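Local coordinates for protein putative DsbA oxidoreductase SCO1869 (Streptomyces coelicolor A3, PDB 3GL5) that is of unconfirmed function but probably acts as a thiol-disulfide oxidoreductase of the DsbA type, built on the thioredoxin fold, at residues 19-24 with 84-89; 105-110 with 117-122; 187-192 with 205-210. All coordinates share one frame; numbering follows the deposited sequence.

Contact 1. Residues 19-24 with 84-89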
ATOM      1  N   GLY A  19      16.234 -14.000  -5.774  1.00 25.49           N
ATOM      2  CA  GLY A  19      14.812 -14.147  -6.135  1.00 27.05           C
ATOM      3  C   GLY A  19      14.082 -12.863  -6.517  1.00 27.75           C
ATOM      4  O   GLY A  19      13.091 -12.872  -7.299  1.00 29.17           O
ATOM      5  N   LYS A  20      14.525 -11.742  -5.971  1.00 27.50           N
ATOM      6  CA  LYS A  20      13.914 -10.486  -6.350  1.00 26.91           C
ATOM      7  C   LYS A  20      14.173 -10.221  -7.853  1.00 26.68           C
ATOM      8  O   LYS A  20      13.269  -9.861  -8.603  1.00 26.04           O
ATOM      9  CB  LYS A  20      14.453  -9.319  -5.513  1.00 26.96           C
ATOM     10  CG  LYS A  20      13.845  -7.956  -6.001  1.00 27.44           C
ATOM     11  CD  LYS A  20      13.923  -6.908  -4.929  1.00 30.69           C
ATOM     12  CE  LYS A  20      14.990  -5.955  -5.223  1.00 34.11           C
ATOM     13  NZ  LYS A  20      14.493  -5.036  -6.300  1.00 36.31           N
ATOM     14  N   ALA A  21      15.416 -10.446  -8.275  1.00 26.89           N
ATOM     15  CA  ALA A  21      15.822 -10.202  -9.661  1.00 26.34           C
ATOM     16  C   ALA A  21      15.119 -11.174 -10.598  1.00 26.44           C
ATOM     17  O   ALA A  21      14.681 -10.793 -11.710  1.00 26.35           O
ATOM     18  CB  ALA A  21      17.322 -10.320  -9.799  1.00 26.42           C
ATOM     19  N   ARG A  22      14.985 -12.422 -10.153  1.00 25.90           N
ATOM     20  CA  ARG A  22      14.298 -13.443 -10.954  1.00 25.98           C
ATOM     21  C   ARG A  22      12.821 -13.087 -11.174  1.00 26.34           C
ATOM     22  O   ARG A  22      12.299 -13.219 -12.280  1.00 26.30           O
ATOM     23  CB  ARG A  22      14.463 -14.840 -10.342  1.00 24.75           C
ATOM     24  CG  ARG A  22      15.614 -15.546 -10.896  1.00 25.24           C
ATOM     25  CD  ARG A  22      15.892 -16.864 -10.226  1.00 24.76           C
ATOM     26  NE  ARG A  22      17.283 -17.269 -10.415  1.00 22.05           N
ATOM     27  CZ  ARG A  22      17.826 -18.334  -9.826  1.00 24.84           C
ATOM     28  NH1 ARG A  22      17.117 -19.075  -8.998  1.00 26.76           N
ATOM     29  NH2 ARG A  22      19.090 -18.648 -10.030  1.00 25.72           N
ATOM     30  N   PHE A  23      12.172 -12.619 -10.110  1.00 26.36           N
ATOM     31  CA  PHE A  23      10.803 -12.195 -10.180  1.00 26.50           C
ATOM     32  C   PHE A  23      10.641 -11.016 -11.112  1.00 27.26           C
ATOM     33  O   PHE A  23       9.657 -10.952 -11.872  1.00 26.74           O
ATOM     34  CB  PHE A  23      10.261 -11.783  -8.812  1.00 25.51           C
ATOM     35  CG  PHE A  23       8.911 -11.162  -8.902  1.00 26.90           C
ATOM     36  CD1 PHE A  23       7.790 -11.951  -9.126  1.00 26.02           C
ATOM     37  CD2 PHE A  23       8.771  -9.774  -8.877  1.00 27.65           C
ATOM     38  CE1 PHE A  23       6.550 -11.383  -9.273  1.00 26.12           C
ATOM     39  CE2 PHE A  23       7.522  -9.183  -9.027  1.00 25.80           C
ATOM     40  CZ  PHE A  23       6.409  -9.980  -9.202  1.00 26.12           C
ATOM     41  N   GLU A  24      11.556 -10.055 -11.013  1.00 27.91           N
ATOM     42  CA  GLU A  24      11.430  -8.847 -11.796  1.00 29.77           C
ATOM     43  C   GLU A  24      11.603  -9.187 -13.273  1.00 30.49           C
ATOM     44  O   GLU A  24      10.865  -8.699 -14.168  1.00 30.44           O
ATOM     45  CB  GLU A  24      12.462  -7.827 -11.343  1.00 29.96           C
ATOM     46  CG  GLU A  24      12.041  -7.065 -10.078  1.00 33.42           C
ATOM     47  CD  GLU A  24      13.188  -6.313  -9.416  1.00 37.31           C
ATOM     48  OE1 GLU A  24      14.302  -6.228  -9.985  1.00 40.14           O
ATOM     49  OE2 GLU A  24      12.993  -5.823  -8.288  1.00 41.19           O
ATOM     50  N   ALA A  84      25.390 -13.666 -10.552  1.00 27.04           N
ATOM     51  CA  ALA A  84      25.945 -13.069 -11.785  1.00 26.95           C
ATOM     52  C   ALA A  84      24.956 -13.204 -12.943  1.00 27.22           C
ATOM     53  O   ALA A  84      24.746 -12.271 -13.723  1.00 27.63           O
ATOM     54  CB  ALA A  84      27.286 -13.669 -12.162  1.00 26.49           C
ATOM     55  N   ALA A  85      24.331 -14.366 -13.022  1.00 26.48           N
ATOM     56  CA  ALA A  85      23.433 -14.678 -14.113  1.00 27.28           C
ATOM     57  C   ALA A  85      22.176 -13.779 -14.140  1.00 27.13           C
ATOM     58  O   ALA A  85      21.538 -13.693 -15.179  1.00 26.89           O
ATOM     59  CB  ALA A  85      23.033 -16.173 -14.080  1.00 25.26           C
ATOM     60  N   GLU A  86      21.820 -13.169 -13.001  1.00 27.44           N
ATOM     61  CA  GLU A  86      20.739 -12.168 -12.914  1.00 27.97           C
ATOM     62  C   GLU A  86      21.246 -10.720 -13.005  1.00 28.59           C
ATOM     63  O   GLU A  86      20.439  -9.792 -12.862  1.00 29.05           O
ATOM     64  CB  GLU A  86      19.939 -12.277 -11.603  1.00 27.84           C
ATOM     65  CG  GLU A  86      19.372 -13.660 -11.275  1.00 28.84           C
ATOM     66  CD  GLU A  86      18.455 -14.195 -12.379  1.00 31.60           C
ATOM     67  OE1 GLU A  86      17.737 -13.391 -13.042  1.00 32.81           O
ATOM     68  OE2 GLU A  86      18.456 -15.431 -12.591  1.00 32.56           O
ATOM     69  N   GLY A  87      22.556 -10.522 -13.205  1.00 27.82           N
ATOM     70  CA  GLY A  87      23.131  -9.184 -13.284  1.00 27.16           C
ATOM     71  C   GLY A  87      23.411  -8.527 -11.954  1.00 26.74           C
ATOM     72  O   GLY A  87      23.620  -7.308 -11.877  1.00 25.69           O
ATOM     73  N   LEU A  88      23.447  -9.349 -10.910  1.00 26.91           N
ATOM     74  CA  LEU A  88      23.748  -8.912  -9.560  1.00 27.30           C
ATOM     75  C   LEU A  88      25.151  -9.234  -9.137  1.00 27.27           C
ATOM     76  O   LEU A  88      25.619 -10.342  -9.309  1.00 28.50           O
ATOM     77  CB  LEU A  88      22.806  -9.591  -8.556  1.00 27.14           C
ATOM     78  CG  LEU A  88      21.293  -9.549  -8.786  1.00 28.59           C
ATOM     79  CD1 LEU A  88      20.529 -10.353  -7.710  1.00 27.59           C
ATOM     80  CD2 LEU A  88      20.778  -8.118  -8.852  1.00 28.23           C
ATOM     81  N   ALA A  89      25.792  -8.277  -8.501  1.00 27.79           N
ATOM     82  CA  ALA A  89      27.063  -8.499  -7.846  1.00 28.03           C
ATOM     83  C   ALA A  89      26.843  -9.332  -6.575  1.00 28.29           C
ATOM     84  O   ALA A  89      25.800  -9.220  -5.915  1.00 28.17           O
ATOM     85  CB  ALA A  89      27.674  -7.154  -7.489  1.00 27.90           C
TER
HETATM   86  O   HOH W   1      20.417 -16.915 -11.660  1.00 24.50           O
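R22 and E86 meet at one edge of the guanidinium, where NE of R22 gives a hydrogen bond of 3.1 Å to OE2 of E86. The bond belongs to a salt bridge and is fairly straight (161° at the hydrogen). OE2 lies nearly in the guanidinium plane, yet R22 NE stands above the carboxylate, 55° out of its plane. Water 1 adds a second link, accepting from R22 NH2 at 2.7 Å and donating to E86 OE2 at 2.6 Å. OE2 therefore takes two donors. NH2 also binds Q82 OE1 on helix 69-85, while NH1 has a weak bond to the carbonyl of A198. E86 reaches the arginine through a kink at chi2 (-57°), which lays its carboxylate across the extended R22 chain, and its CD sits 3.5 Å from R22 CG. Beside this polar half, A21 CB packs on E86 CB at 3.7 Å and on L88 CD1 at 3.8 Å. G87, between E86 and L88, turns the chain out of the helix in a Schellman motif. With an alanine in place of R22, E86 OE2 and Q82 OE1 would probably both lose a donor and water 1 one of its anchors. The chemistry thus implies a charge-paired, water-bridged surface contact, with an alanine-centred apolar patch beside it, tying helix 14-28 to the end of helix 69-85.

Contact 2. Residues 105-110 with 117-122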
ATOM      1  N   ARG A 105      13.069  -1.280   9.827  1.00 25.36           N
ATOM      2  CA  ARG A 105      12.405  -0.038  10.267  1.00 25.68           C
ATOM      3  C   ARG A 105      12.667   1.091   9.276  1.00 25.14           C
ATOM      4  O   ARG A 105      11.728   1.813   8.875  1.00 23.13           O
ATOM      5  CB  ARG A 105      12.841   0.361  11.682  1.00 25.80           C
ATOM      6  CG  ARG A 105      12.433  -0.697  12.724  1.00 25.26           C
ATOM      7  CD  ARG A 105      12.502  -0.181  14.146  1.00 27.82           C
ATOM      8  NE  ARG A 105      13.861   0.252  14.535  1.00 28.51           N
ATOM      9  CZ  ARG A 105      14.241   1.525  14.703  1.00 26.56           C
ATOM     10  NH1 ARG A 105      13.401   2.545  14.505  1.00 27.23           N
ATOM     11  NH2 ARG A 105      15.470   1.787  15.081  1.00 24.00           N
ATOM     12  N   LEU A 106      13.918   1.182   8.822  1.00 24.73           N
ATOM     13  CA  LEU A 106      14.295   2.161   7.798  1.00 25.47           C
ATOM     14  C   LEU A 106      13.675   1.874   6.448  1.00 26.13           C
ATOM     15  O   LEU A 106      13.391   2.819   5.709  1.00 27.22           O
ATOM     16  CB  LEU A 106      15.810   2.290   7.651  1.00 26.12           C
ATOM     17  CG  LEU A 106      16.564   3.027   8.758  1.00 25.14           C
ATOM     18  CD1 LEU A 106      18.044   2.945   8.364  1.00 27.20           C
ATOM     19  CD2 LEU A 106      16.125   4.502   8.946  1.00 25.49           C
ATOM     20  N   LEU A 107      13.454   0.586   6.109  1.00 25.92           N
ATOM     21  CA  LEU A 107      12.726   0.276   4.882  1.00 25.60           C
ATOM     22  C   LEU A 107      11.289   0.832   4.939  1.00 25.96           C
ATOM     23  O   LEU A 107      10.735   1.214   3.913  1.00 25.53           O
ATOM     24  CB  LEU A 107      12.727  -1.219   4.561  1.00 24.40           C
ATOM     25  CG  LEU A 107      14.096  -1.744   4.081  1.00 24.69           C
ATOM     26  CD1 LEU A 107      14.178  -3.279   4.191  1.00 25.19           C
ATOM     27  CD2 LEU A 107      14.371  -1.328   2.614  1.00 23.48           C
ATOM     28  N   HIS A 108      10.696   0.822   6.123  1.00 25.33           N
ATOM     29  CA  HIS A 108       9.370   1.384   6.310  1.00 26.89           C
ATOM     30  C   HIS A 108       9.372   2.909   6.249  1.00 27.24           C
ATOM     31  O   HIS A 108       8.503   3.470   5.637  1.00 28.90           O
ATOM     32  CB  HIS A 108       8.694   0.835   7.581  1.00 25.61           C
ATOM     33  CG  HIS A 108       8.096  -0.518   7.369  1.00 26.84           C
ATOM     34  ND1 HIS A 108       6.766  -0.709   7.073  1.00 26.10           N
ATOM     35  CD2 HIS A 108       8.672  -1.745   7.318  1.00 27.52           C
ATOM     36  CE1 HIS A 108       6.534  -1.999   6.893  1.00 26.90           C
ATOM     37  NE2 HIS A 108       7.676  -2.650   7.041  1.00 28.15           N
ATOM     38  N   LEU A 109      10.348   3.573   6.835  1.00 28.32           N
ATOM     39  CA  LEU A 109      10.603   4.993   6.481  1.00 30.22           C
ATOM     40  C   LEU A 109      10.595   5.235   4.963  1.00 31.88           C
ATOM     41  O   LEU A 109       9.779   6.023   4.442  1.00 32.02           O
ATOM     42  CB  LEU A 109      11.905   5.503   7.104  1.00 29.40           C
ATOM     43  CG  LEU A 109      12.370   6.912   6.682  1.00 28.84           C
ATOM     44  CD1 LEU A 109      11.249   7.979   6.838  1.00 29.97           C
ATOM     45  CD2 LEU A 109      13.579   7.309   7.495  1.00 24.47           C
ATOM     46  N   ALA A 110      11.464   4.522   4.246  1.00 33.02           N
ATOM     47  CA  ALA A 110      11.448   4.523   2.774  1.00 33.87           C
ATOM     48  C   ALA A 110      10.080   4.232   2.132  1.00 34.83           C
ATOM     49  O   ALA A 110       9.708   4.876   1.160  1.00 35.02           O
ATOM     50  CB  ALA A 110      12.518   3.529   2.212  1.00 33.36           C
ATOM     51  N   GLU A 117      11.808   0.618  -2.960  1.00 34.10           N
ATOM     52  CA  GLU A 117      12.636  -0.236  -3.787  1.00 34.92           C
ATOM     53  C   GLU A 117      14.094   0.235  -3.901  1.00 33.77           C
ATOM     54  O   GLU A 117      15.023  -0.594  -3.887  1.00 32.71           O
ATOM     55  CB  GLU A 117      11.996  -0.522  -5.146  1.00 35.07           C
ATOM     56  CG  GLU A 117      12.545  -1.835  -5.686  1.00 40.61           C
ATOM     57  CD  GLU A 117      11.684  -2.469  -6.749  1.00 46.85           C
ATOM     58  OE1 GLU A 117      10.448  -2.209  -6.770  1.00 49.25           O
ATOM     59  OE2 GLU A 117      12.251  -3.246  -7.556  1.00 46.41           O
ATOM     60  N   ALA A 118      14.281   1.564  -3.924  1.00 32.14           N
ATOM     61  CA  ALA A 118      15.618   2.168  -3.886  1.00 30.55           C
ATOM     62  C   ALA A 118      16.379   1.834  -2.609  1.00 29.90           C
ATOM     63  O   ALA A 118      17.569   1.531  -2.654  1.00 31.62           O
ATOM     64  CB  ALA A 118      15.563   3.705  -4.120  1.00 29.91           C
ATOM     65  N   LEU A 119      15.737   1.864  -1.455  1.00 28.77           N
ATOM     66  CA  LEU A 119      16.483   1.551  -0.231  1.00 27.74           C
ATOM     67  C   LEU A 119      16.683   0.022  -0.086  1.00 27.52           C
ATOM     68  O   LEU A 119      17.727  -0.450   0.417  1.00 27.47           O
ATOM     69  CB  LEU A 119      15.809   2.132   1.021  1.00 26.99           C
ATOM     70  CG  LEU A 119      16.559   1.984   2.350  1.00 25.80           C
ATOM     71  CD1 LEU A 119      17.946   2.636   2.283  1.00 24.60           C
ATOM     72  CD2 LEU A 119      15.708   2.488   3.554  1.00 23.67           C
ATOM     73  N   LEU A 120      15.690  -0.734  -0.533  1.00 27.58           N
ATOM     74  CA  LEU A 120      15.804  -2.198  -0.531  1.00 28.97           C
ATOM     75  C   LEU A 120      17.032  -2.648  -1.363  1.00 28.49           C
ATOM     76  O   LEU A 120      17.901  -3.391  -0.876  1.00 28.28           O
ATOM     77  CB  LEU A 120      14.490  -2.824  -0.998  1.00 28.42           C
ATOM     78  CG  LEU A 120      14.419  -4.345  -1.022  1.00 29.89           C
ATOM     79  CD1 LEU A 120      14.701  -4.970   0.378  1.00 26.43           C
ATOM     80  CD2 LEU A 120      13.083  -4.805  -1.632  1.00 24.70           C
ATOM     81  N   ASP A 121      17.123  -2.151  -2.596  1.00 28.82           N
ATOM     82  CA  ASP A 121      18.287  -2.444  -3.441  1.00 28.87           C
ATOM     83  C   ASP A 121      19.575  -1.918  -2.859  1.00 28.26           C
ATOM     84  O   ASP A 121      20.566  -2.590  -2.968  1.00 28.32           O
ATOM     85  CB  ASP A 121      18.122  -1.932  -4.855  1.00 29.12           C
ATOM     86  CG  ASP A 121      17.066  -2.678  -5.627  1.00 33.38           C
ATOM     87  OD1 ASP A 121      16.857  -3.898  -5.402  1.00 37.09           O
ATOM     88  OD2 ASP A 121      16.433  -2.027  -6.495  1.00 40.04           O
ATOM     89  N   ALA A 122      19.554  -0.756  -2.185  1.00 27.47           N
ATOM     90  CA  ALA A 122      20.757  -0.254  -1.531  1.00 26.53           C
ATOM     91  C   ALA A 122      21.216  -1.165  -0.416  1.00 26.23           C
ATOM     92  O   ALA A 122      22.390  -1.394  -0.260  1.00 25.39           O
ATOM     93  CB  ALA A 122      20.552   1.153  -0.971  1.00 25.57           C
TER
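L106 O takes the helical hydrogen bond from A110 N at 3.0 Å, and the CD2 methyl of L119 packs against the same oxygen from the facing helix, as a van der Waals contact, at 3.2 Å. That methyl is the centre of one half of the contact, since it also rests on A110 CB at 3.6 Å. L119 gets there with CG trans to its own backbone nitrogen (chi1 -175°), which carries the branch over to L106 and A110. The other half works in reverse. L107 sends its CD2 to the backbone of the second helix, 3.5 Å from L120 N, and the same methyl lies 3.9 Å from L120 CB and 4.0 Å from L119 CG. Each helix thus offers one leucine methyl to the main chain of the other, and the touching residues are all buried. The axes of segments 105-110 and 117-122, on helices 101-111 and 116-128, approach to 8.9 Å at 149°, and the small side chain of A110 is consistent with this closeness. F123 continues the apolar surface against L106 and L107, V158 and L159 of helix 152-160 flank L106, and L120 touches I11 just ahead of the CxxC disulfide of C13 and C16. Such an antiparallel pair, joined by a short connection, is a helical hairpin, part of the helical region that DsbA-like proteins insert into their thioredoxin fold.

Contact 3. Residues 187-192 with 205-210; sequences FVLDRA and TQALTQ
L189, the last residue of strand 186-189, faces L208 of helix 201-213 with their CA atoms 7.0 Å apart, just before the chain reverses through D190 and R191. Both of these have left-handed backbone angles, close to those of a type III' turn, and A192 N closes the turn on L189 O at 3.1 Å. Across the contact the work falls to a single methyl. L189 holds CG beside its backbone nitrogen (chi1 -66°), and its CD2 lands on the helix surface 3.6 Å from L208 N. From L189 CD2 to A207 C, the carbonyl carbon, is 3.7 Å. The same methyl lies, more loosely, 4.0 Å from A207 CB. L208 starts out pointing from the strand, but its branch turns back until its CD2 meets CD2 of L189 at 3.7 Å, the two side chains crossing at about a right angle. No hydrogen bond spans the segments, so the evidence is for purely apolar packing of buried groups. Around this, V195 on the neighbouring strand 193-196 touches both L189 and A207, while M3 of strand 3-9 and F30 pack against L208. F187 meets the ring of F204 on the helix. The second subunit joins in, its I221 packing on A207 and Q210 and its backbone hydrogen-bonding to A192, so helix 201-213 lies against one face of its own sheet, and the second subunit meets both along the edge near A192.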
ATOM      1  N   PHE A 187       6.310 -15.019  -1.925  1.00 22.29           N
ATOM      2  CA  PHE A 187       5.578 -14.204  -2.855  1.00 23.37           C
ATOM      3  C   PHE A 187       4.128 -14.604  -2.791  1.00 24.32           C
ATOM      4  O   PHE A 187       3.774 -15.794  -2.871  1.00 24.72           O
ATOM      5  CB  PHE A 187       6.035 -14.465  -4.295  1.00 23.34           C
ATOM      6  CG  PHE A 187       7.471 -14.197  -4.534  1.00 21.61           C
ATOM      7  CD1 PHE A 187       7.868 -13.014  -5.182  1.00 21.33           C
ATOM      8  CD2 PHE A 187       8.436 -15.148  -4.166  1.00 20.42           C
ATOM      9  CE1 PHE A 187       9.226 -12.743  -5.434  1.00 19.37           C
ATOM     10  CE2 PHE A 187       9.801 -14.891  -4.395  1.00 19.81           C
ATOM     11  CZ  PHE A 187      10.200 -13.681  -5.007  1.00 21.28           C
ATOM     12  N   VAL A 188       3.279 -13.603  -2.643  1.00 25.29           N
ATOM     13  CA  VAL A 188       1.868 -13.862  -2.547  1.00 25.84           C
ATOM     14  C   VAL A 188       1.233 -13.079  -3.678  1.00 26.41           C
ATOM     15  O   VAL A 188       1.329 -11.851  -3.739  1.00 26.19           O
ATOM     16  CB  VAL A 188       1.318 -13.515  -1.156  1.00 26.13           C
ATOM     17  CG1 VAL A 188      -0.220 -13.650  -1.119  1.00 25.17           C
ATOM     18  CG2 VAL A 188       1.981 -14.441  -0.103  1.00 25.78           C
ATOM     19  N   LEU A 189       0.608 -13.823  -4.582  1.00 27.24           N
ATOM     20  CA  LEU A 189       0.089 -13.254  -5.816  1.00 29.14           C
ATOM     21  C   LEU A 189      -1.392 -13.178  -5.640  1.00 29.48           C
ATOM     22  O   LEU A 189      -2.061 -14.214  -5.551  1.00 30.59           O
ATOM     23  CB  LEU A 189       0.474 -14.108  -7.032  1.00 28.10           C
ATOM     24  CG  LEU A 189       1.974 -14.131  -7.317  1.00 29.39           C
ATOM     25  CD1 LEU A 189       2.678 -15.236  -6.524  1.00 26.65           C
ATOM     26  CD2 LEU A 189       2.260 -14.286  -8.785  1.00 29.44           C
ATOM     27  N   ASP A 190      -1.897 -11.954  -5.534  1.00 30.25           N
ATOM     28  CA  ASP A 190      -3.337 -11.730  -5.441  1.00 30.56           C
ATOM     29  C   ASP A 190      -4.003 -12.357  -4.206  1.00 30.59           C
ATOM     30  O   ASP A 190      -5.174 -12.717  -4.264  1.00 30.45           O
ATOM     31  CB  ASP A 190      -4.039 -12.278  -6.685  1.00 30.26           C
ATOM     32  CG  ASP A 190      -5.395 -11.628  -6.913  1.00 32.70           C
ATOM     33  OD1 ASP A 190      -5.565 -10.442  -6.489  1.00 33.34           O
ATOM     34  OD2 ASP A 190      -6.273 -12.290  -7.508  1.00 34.10           O
ATOM     35  N   ARG A 191      -3.280 -12.491  -3.092  1.00 30.28           N
ATOM     36  CA  ARG A 191      -3.799 -13.260  -1.949  1.00 30.06           C
ATOM     37  C   ARG A 191      -4.455 -14.625  -2.330  1.00 30.81           C
ATOM     38  O   ARG A 191      -5.299 -15.120  -1.584  1.00 30.57           O
ATOM     39  CB  ARG A 191      -4.751 -12.401  -1.093  1.00 30.51           C
ATOM     40  CG  ARG A 191      -4.073 -11.279  -0.273  1.00 29.66           C
ATOM     41  CD  ARG A 191      -3.364 -11.846   0.965  1.00 33.10           C
ATOM     42  NE  ARG A 191      -2.421 -10.891   1.546  1.00 33.84           N
ATOM     43  CZ  ARG A 191      -2.711 -10.047   2.537  1.00 35.79           C
ATOM     44  NH1 ARG A 191      -3.930 -10.041   3.071  1.00 36.48           N
ATOM     45  NH2 ARG A 191      -1.789  -9.197   2.997  1.00 36.74           N
ATOM     46  N   ALA A 192      -4.056 -15.239  -3.460  1.00 31.32           N
ATOM     47  CA  ALA A 192      -4.586 -16.562  -3.884  1.00 31.31           C
ATOM     48  C   ALA A 192      -3.502 -17.607  -3.993  1.00 32.26           C
ATOM     49  O   ALA A 192      -3.731 -18.802  -3.721  1.00 32.25           O
ATOM     50  CB  ALA A 192      -5.328 -16.470  -5.230  1.00 30.41           C
ATOM     51  N   THR A 205       6.685 -16.541 -13.963  1.00 30.72           N
ATOM     52  CA  THR A 205       5.843 -16.249 -15.105  1.00 31.21           C
ATOM     53  C   THR A 205       4.525 -17.025 -15.039  1.00 31.44           C
ATOM     54  O   THR A 205       3.443 -16.431 -15.121  1.00 30.92           O
ATOM     55  CB  THR A 205       6.658 -16.472 -16.414  1.00 31.45           C
ATOM     56  OG1 THR A 205       7.375 -15.262 -16.689  1.00 33.66           O
ATOM     57  CG2 THR A 205       5.774 -16.817 -17.609  1.00 30.06           C
ATOM     58  N   GLN A 206       4.650 -18.346 -14.880  0.50 31.70           N
ATOM     59  CA  GLN A 206       3.531 -19.271 -14.671  0.50 31.98           C
ATOM     60  C   GLN A 206       2.594 -18.818 -13.557  0.50 32.25           C
ATOM     61  O   GLN A 206       1.372 -18.748 -13.754  0.50 32.48           O
ATOM     62  CB  GLN A 206       4.061 -20.668 -14.335  0.50 31.99           C
ATOM     63  CG  GLN A 206       3.112 -21.502 -13.482  0.50 31.89           C
ATOM     64  CD  GLN A 206       1.769 -21.753 -14.161  0.50 32.52           C
ATOM     65  OE1 GLN A 206       1.669 -21.741 -15.393  0.50 31.40           O
ATOM     66  NE2 GLN A 206       0.730 -21.988 -13.359  0.50 31.52           N
ATOM     67  N   ALA A 207       3.185 -18.520 -12.398  1.00 32.12           N
ATOM     68  CA  ALA A 207       2.462 -18.064 -11.204  1.00 32.01           C
ATOM     69  C   ALA A 207       1.693 -16.763 -11.489  1.00 31.11           C
ATOM     70  O   ALA A 207       0.507 -16.681 -11.206  1.00 31.27           O
ATOM     71  CB  ALA A 207       3.415 -17.871 -10.012  1.00 31.50           C
ATOM     72  N   LEU A 208       2.357 -15.772 -12.057  1.00 30.54           N
ATOM     73  CA  LEU A 208       1.672 -14.553 -12.501  1.00 31.17           C
ATOM     74  C   LEU A 208       0.462 -14.868 -13.391  1.00 32.17           C
ATOM     75  O   LEU A 208      -0.626 -14.337 -13.184  1.00 32.28           O
ATOM     76  CB  LEU A 208       2.649 -13.629 -13.229  1.00 29.95           C
ATOM     77  CG  LEU A 208       3.689 -12.953 -12.336  1.00 28.33           C
ATOM     78  CD1 LEU A 208       4.915 -12.350 -13.074  1.00 22.95           C
ATOM     79  CD2 LEU A 208       3.011 -11.915 -11.485  1.00 29.12           C
ATOM     80  N   THR A 209       0.642 -15.785 -14.337  1.00 33.50           N
ATOM     81  CA  THR A 209      -0.366 -16.027 -15.372  1.00 35.26           C
ATOM     82  C   THR A 209      -1.569 -16.730 -14.832  1.00 35.34           C
ATOM     83  O   THR A 209      -2.700 -16.393 -15.163  1.00 35.56           O
ATOM     84  CB  THR A 209       0.223 -16.825 -16.531  1.00 35.38           C
ATOM     85  OG1 THR A 209       1.143 -15.975 -17.216  1.00 37.37           O
ATOM     86  CG2 THR A 209      -0.865 -17.281 -17.510  1.00 35.45           C
ATOM     87  N   GLN A 210      -1.305 -17.708 -13.982  0.50 35.28           N
ATOM     88  CA  GLN A 210      -2.331 -18.471 -13.312  0.50 35.54           C
ATOM     89  C   GLN A 210      -3.107 -17.570 -12.369  0.50 35.61           C
ATOM     90  O   GLN A 210      -4.332 -17.563 -12.378  0.50 36.28           O
ATOM     91  CB  GLN A 210      -1.676 -19.614 -12.535  0.50 35.05           C
ATOM     92  CG  GLN A 210      -2.562 -20.807 -12.343  0.50 33.94           C
ATOM     93  CD  GLN A 210      -1.855 -21.910 -11.600  0.50 31.30           C
ATOM     94  OE1 GLN A 210      -0.626 -21.958 -11.566  0.50 28.43           O
ATOM     95  NE2 GLN A 210      -2.625 -22.799 -10.996  0.50 31.63           N
TER

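In the fold
The three contacts follow one another along the chain without overlap, all within the DsbA-like thioredoxin domain. Contact 1 is the hub: its centre is about 18 Å from that of contact 2 and about 19 Å from that of contact 3. Helix 14-28, which carries the CxxC pair near its start, makes both links, K20 reaching D121 of contact 2 by a salt bridge and F23 packing on F187 and L208 of contact 3. Contacts 2 and 3, with centres about 24 Å apart, do not touch. Contact 2 lies in the helical insertion and contact 3 on the thioredoxin sheet, so helix 14-28, itself part of the thioredoxin fold, touches both the sheet side and the helical insertion.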